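Programmed cell death 6-interacting protein (Homo sapiens, PDB 5WA1) takes part, as the full-length ALIX protein of which this chain is the Bro1 domain, in multivesicular body biogenesis, endosomal cargo sorting, membrane repair and cytokinesis. Local coordinates at residues Val144-Ala149 and Asp203-Leu208; Ala150-Ile155 and Gln175-Ala180. All blocks are in the same frame, centred on the assembly; numbering follows the deposited sequence.

Interaction 1: Val144-Ala149 and Asp203-Leu208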
loop_
_atom_site.group_PDB
_atom_site.type_symbol
_atom_site.label_atom_id
_atom_site.label_comp_id
_atom_site.label_asym_id
_atom_site.label_seq_id
_atom_site.Cartn_x
_atom_site.Cartn_y
_atom_site.Cartn_z
ATOM N N VAL A 144 -13.961 1.997 -7.130
ATOM C CA VAL A 144 -13.274 3.277 -7.260
ATOM C C VAL A 144 -12.244 3.443 -6.149
ATOM O O VAL A 144 -11.112 3.877 -6.396
ATOM C CB VAL A 144 -14.296 4.429 -7.286
ATOM C CG1 VAL A 144 -13.615 5.761 -7.038
ATOM C CG2 VAL A 144 -14.989 4.446 -8.617
ATOM N N LEU A 145 -12.604 3.086 -4.914
ATOM C CA LEU A 145 -11.629 3.198 -3.833
ATOM C C LEU A 145 -10.460 2.242 -4.042
ATOM O O LEU A 145 -9.327 2.560 -3.664
ATOM C CB LEU A 145 -12.291 2.940 -2.476
ATOM C CG LEU A 145 -11.351 3.158 -1.280
ATOM C CD1 LEU A 145 -10.719 4.545 -1.344
ATOM C CD2 LEU A 145 -12.076 2.937 0.051
ATOM N N PHE A 146 -10.715 1.077 -4.643
ATOM C CA PHE A 146 -9.632 0.169 -5.010
ATOM C C PHE A 146 -8.639 0.851 -5.938
ATOM O O PHE A 146 -7.423 0.726 -5.765
ATOM C CB PHE A 146 -10.208 -1.083 -5.680
ATOM C CG PHE A 146 -9.179 -2.158 -5.956
ATOM C CD1 PHE A 146 -8.400 -2.119 -7.106
ATOM C CD2 PHE A 146 -9.004 -3.207 -5.067
ATOM C CE1 PHE A 146 -7.453 -3.098 -7.353
ATOM C CE2 PHE A 146 -8.066 -4.203 -5.311
ATOM C CZ PHE A 146 -7.290 -4.147 -6.455
ATOM N N ASN A 147 -9.143 1.559 -6.949
ATOM C CA ASN A 147 -8.250 2.208 -7.903
ATOM C C ASN A 147 -7.534 3.397 -7.282
ATOM O O ASN A 147 -6.403 3.693 -7.673
ATOM C CB ASN A 147 -9.028 2.624 -9.159
ATOM C CG ASN A 147 -9.274 1.451 -10.097
ATOM O OD1 ASN A 147 -9.075 0.301 -9.714
ATOM N ND2 ASN A 147 -9.701 1.734 -11.325
ATOM N N CYS A 148 -8.166 4.099 -6.332
ATOM C CA CYS A 148 -7.438 5.128 -5.592
ATOM C C CYS A 148 -6.231 4.516 -4.896
ATOM O O CYS A 148 -5.103 5.014 -5.014
ATOM C CB CYS A 148 -8.339 5.799 -4.558
ATOM S SG CYS A 148 -9.759 6.709 -5.224
ATOM N N ALA A 149 -6.459 3.425 -4.162
ATOM C CA ALA A 149 -5.368 2.748 -3.463
ATOM C C ALA A 149 -4.324 2.225 -4.442
ATOM O O ALA A 149 -3.116 2.386 -4.223
ATOM C CB ALA A 149 -5.935 1.608 -2.616
ATOM N N ASP A 203 -10.358 -10.958 1.929
ATOM C CA ASP A 203 -9.064 -11.615 2.103
ATOM C C ASP A 203 -7.989 -10.971 1.233
ATOM O O ASP A 203 -6.860 -10.755 1.685
ATOM C CB ASP A 203 -9.186 -13.103 1.792
ATOM C CG ASP A 203 -9.569 -13.917 3.007
ATOM O OD1 ASP A 203 -10.166 -13.337 3.939
ATOM O OD2 ASP A 203 -9.269 -15.132 3.036
ATOM N N THR A 204 -8.325 -10.652 -0.016
ATOM C CA THR A 204 -7.340 -10.066 -0.917
ATOM C C THR A 204 -6.957 -8.656 -0.485
ATOM O O THR A 204 -5.768 -8.319 -0.443
ATOM C CB THR A 204 -7.875 -10.054 -2.348
ATOM O OG1 THR A 204 -8.232 -11.385 -2.735
ATOM C CG2 THR A 204 -6.817 -9.514 -3.302
ATOM N N VAL A 205 -7.949 -7.804 -0.188
ATOM C CA VAL A 205 -7.626 -6.413 0.125
ATOM C C VAL A 205 -7.034 -6.296 1.521
ATOM O O VAL A 205 -6.256 -5.377 1.792
ATOM C CB VAL A 205 -8.852 -5.492 -0.046
ATOM C CG1 VAL A 205 -9.105 -5.215 -1.532
ATOM C CG2 VAL A 205 -10.089 -6.082 0.618
ATOM N N GLY A 206 -7.365 -7.220 2.424
ATOM C CA GLY A 206 -6.656 -7.268 3.692
ATOM C C GLY A 206 -5.174 -7.541 3.512
ATOM O O GLY A 206 -4.332 -6.938 4.187
ATOM N N THR A 207 -4.827 -8.446 2.593
ATOM C CA THR A 207 -3.411 -8.719 2.358
ATOM C C THR A 207 -2.733 -7.538 1.671
ATOM O O THR A 207 -1.620 -7.155 2.039
ATOM C CB THR A 207 -3.235 -10.000 1.538
ATOM O OG1 THR A 207 -3.695 -11.118 2.302
ATOM C CG2 THR A 207 -1.763 -10.221 1.184
ATOM N N LEU A 208 -3.394 -6.945 0.674
ATOM C CA LEU A 208 -2.850 -5.745 0.047
ATOM C C LEU A 208 -2.649 -4.633 1.069
ATOM O O LEU A 208 -1.672 -3.882 0.988
ATOM C CB LEU A 208 -3.781 -5.262 -1.072
ATOM C CG LEU A 208 -3.904 -6.208 -2.271
ATOM C CD1 LEU A 208 -4.985 -5.709 -3.229
ATOM C CD2 LEU A 208 -2.568 -6.316 -2.980
#

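Interaction 2: Ala150-Ile155 and Gln175-Ala180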
loop_
_atom_site.group_PDB
_atom_site.type_symbol
_atom_site.label_atom_id
_atom_site.label_comp_id
_atom_site.label_asym_id
_atom_site.label_seq_id
_atom_site.Cartn_x
_atom_site.Cartn_y
_atom_site.Cartn_z
ATOM N N ALA A 150 -4.773 1.596 -5.533
ATOM C CA ALA A 150 -3.851 1.034 -6.516
ATOM C C ALA A 150 -3.013 2.123 -7.173
ATOM O O ALA A 150 -1.789 1.992 -7.302
ATOM C CB ALA A 150 -4.637 0.248 -7.572
ATOM N N LEU A 151 -3.657 3.205 -7.623
ATOM C CA LEU A 151 -2.892 4.286 -8.233
ATOM C C LEU A 151 -1.940 4.920 -7.223
ATOM O O LEU A 151 -0.794 5.242 -7.560
ATOM C CB LEU A 151 -3.844 5.326 -8.848
ATOM C CG LEU A 151 -3.152 6.480 -9.581
ATOM C CD1 LEU A 151 -2.316 5.959 -10.738
ATOM C CD2 LEU A 151 -4.137 7.540 -10.077
ATOM N N ALA A 152 -2.377 5.064 -5.968
ATOM C CA ALA A 152 -1.477 5.574 -4.933
ATOM C C ALA A 152 -0.276 4.655 -4.740
ATOM O O ALA A 152 0.851 5.127 -4.535
ATOM C CB ALA A 152 -2.225 5.741 -3.611
ATOM N N SER A 153 -0.497 3.335 -4.792
ATOM C CA SER A 153 0.623 2.402 -4.669
ATOM C C SER A 153 1.577 2.537 -5.846
ATOM O O SER A 153 2.793 2.399 -5.677
ATOM C CB SER A 153 0.115 0.958 -4.560
ATOM O OG SER A 153 -0.198 0.421 -5.847
ATOM N N GLN A 154 1.050 2.824 -7.040
ATOM C CA GLN A 154 1.918 2.985 -8.201
ATOM C C GLN A 154 2.716 4.278 -8.123
ATOM O O GLN A 154 3.899 4.307 -8.486
ATOM C CB GLN A 154 1.093 2.944 -9.487
ATOM C CG GLN A 154 0.406 1.599 -9.727
ATOM C CD GLN A 154 -0.255 1.541 -11.092
ATOM O OE1 GLN A 154 0.194 2.197 -12.028
ATOM N NE2 GLN A 154 -1.335 0.768 -11.209
ATOM N N ILE A 155 2.085 5.360 -7.664
ATOM C CA ILE A 155 2.796 6.622 -7.486
ATOM C C ILE A 155 3.889 6.468 -6.434
ATOM O O ILE A 155 5.013 6.958 -6.602
ATOM C CB ILE A 155 1.803 7.742 -7.120
ATOM C CG1 ILE A 155 0.864 8.018 -8.297
ATOM C CG2 ILE A 155 2.552 8.998 -6.680
ATOM C CD1 ILE A 155 -0.336 8.923 -7.968
ATOM N N GLN A 175 0.701 4.548 3.090
ATOM C CA GLN A 175 -0.220 4.523 4.221
ATOM C C GLN A 175 -1.651 4.801 3.774
ATOM O O GLN A 175 -2.598 4.221 4.317
ATOM C CB GLN A 175 0.229 5.522 5.283
ATOM C CG GLN A 175 1.490 5.056 6.019
ATOM C CD GLN A 175 1.957 6.076 7.029
ATOM O OE1 GLN A 175 1.621 5.998 8.214
ATOM N NE2 GLN A 175 2.711 7.061 6.560
ATOM N N PHE A 176 -1.827 5.686 2.791
ATOM C CA PHE A 176 -3.153 5.878 2.215
ATOM C C PHE A 176 -3.657 4.592 1.569
ATOM O O PHE A 176 -4.776 4.149 1.843
ATOM C CB PHE A 176 -3.140 7.015 1.191
ATOM C CG PHE A 176 -4.407 7.084 0.390
ATOM C CD1 PHE A 176 -5.524 7.708 0.908
ATOM C CD2 PHE A 176 -4.506 6.445 -0.841
ATOM C CE1 PHE A 176 -6.727 7.742 0.186
ATOM C CE2 PHE A 176 -5.696 6.463 -1.562
ATOM C CZ PHE A 176 -6.802 7.117 -1.045
ATOM N N ALA A 177 -2.842 3.978 0.701
ATOM C CA ALA A 177 -3.262 2.739 0.052
ATOM C C ALA A 177 -3.595 1.669 1.082
ATOM O O ALA A 177 -4.609 0.971 0.957
ATOM C CB ALA A 177 -2.178 2.242 -0.907
ATOM N N SER A 178 -2.777 1.557 2.131
ATOM C CA SER A 178 -3.043 0.586 3.187
ATOM C C SER A 178 -4.397 0.830 3.836
ATOM O O SER A 178 -5.160 -0.113 4.074
ATOM C CB SER A 178 -1.938 0.641 4.244
ATOM O OG SER A 178 -2.207 -0.292 5.294
ATOM N N GLY A 179 -4.705 2.091 4.152
ATOM C CA GLY A 179 -5.976 2.392 4.786
ATOM C C GLY A 179 -7.154 2.235 3.850
ATOM O O GLY A 179 -8.260 1.885 4.283
ATOM N N ALA A 180 -6.946 2.483 2.557
ATOM C CA ALA A 180 -8.049 2.357 1.612
ATOM C C ALA A 180 -8.363 0.895 1.317
ATOM O O ALA A 180 -9.536 0.519 1.254
ATOM C CB ALA A 180 -7.734 3.114 0.320
#

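Interaction 1: Val144-Ala149 and Asp203-Leu208
Phe146 reaches from one helix into the side chains of Val205 and Leu208 on another, and it shows how a single aromatic ring can span two helices whose backbones stay well apart: the nearest CA atoms, those of Phe146 and Val205, are 8.6 Å from each other. The CB of Phe146 leaves its helix obliquely rather than straight at 203-208. With CG anti to the backbone N (chi1 -173°), the ring is carried out toward the neighbour, and its CD2-CE2 side does the touching. The first contact along the side chain is at CD2, 4.1 Å from CG1 of Val205. CE2 sits where both partners converge, 4.0 Å from Val205 CG1 and 4.0 Å from Leu208 CD1.

The two methyls arrive differently. Val205 CG1 lies at the rim, near the ring plane, whereas the side chain of Leu208 runs roughly at right angles to that of Phe146 and brings CD1 in obliquely. Val205 and Leu208 are i and i+3, about one helical turn apart, which lets them present adjacent methyls to one side of the ring. No hydrogen bond crosses between the segments, and all three touching residues are buried.

This is apolar helix-helix packing inside the Bro1 domain, joining helices 137-157 and 202-226, between which helix 164-191 intervenes in the chain. Phe181 of that helix makes an edge-to-face contact with the same phenyl ring and also touches Leu208. Loop residues Val28, Lys31, Ala119 and Ile200 pack on Phe146 as well, while Val144 meets Trp116 of strand 114-117 and helix 83-97.

Interaction 2: Ala150-Ile155 and Gln175-Ala180
Ala152 sets its methyl against the rim of the Phe176 ring, CB lying near the ring plane and 3.7 Å from CD2. The same methyl is 4.1 Å from CE2, so it rests beside one ring bond rather than over a face. Phe176 holds CG anti to its backbone N (chi1 169°), which swings the phenyl group alongside helix 137-157. One face of this ring receives Ala180 CB from the following turn of its own helix.

Ala177 supplies the second part of the contact. Its CB is 4.4 Å from Ala152 CB, and the backbone N of Ser153 approaches it as well. Small residues on both sides allow the helices to come close: the axes of the short segments pass at 8.4 Å and run nearly antiparallel, at 157°, with the CA atoms of Ala152 and Ala177 6.0 Å apart.

Ser153 turns its hydroxyl back onto its own helix, donating from OG to Ala150 O at 2.7 Å. That carbonyl also accepts from Gln154 N, and Ser153 OG is also hydrogen-bonded to Val28 N, joining the N-terminal loop to helix 137-157.

Met212 of helix 202-226 touches both Ser153 and Ala177. Across the interface itself, the chemistry is methyl and ring carbon without a hydrogen bond, which suggests that the fit of small side chains, rather than polar pairing, probably sets the spacing of this antiparallel helix pair in the Bro1 domain.

Read from the N terminus, the chain enters helix 137-157, which contributes first 144-149 and then 150-155. It next turns back through helix 164-191, where 175-180 closes the short loop of interaction 2, with 19 residues between its segments. Only after continuing into helix 202-226 does 203-208 close the wider loop of interaction 1, which encloses the shorter one. The centres lie about 8 Å apart, and the contacts touch directly: Ala149 CB and Ala180 CB are 3.8 Å from each other. Together they tie three successive helices of the Bro1 domain into one packed unit, with helix 137-157 common to both contacts.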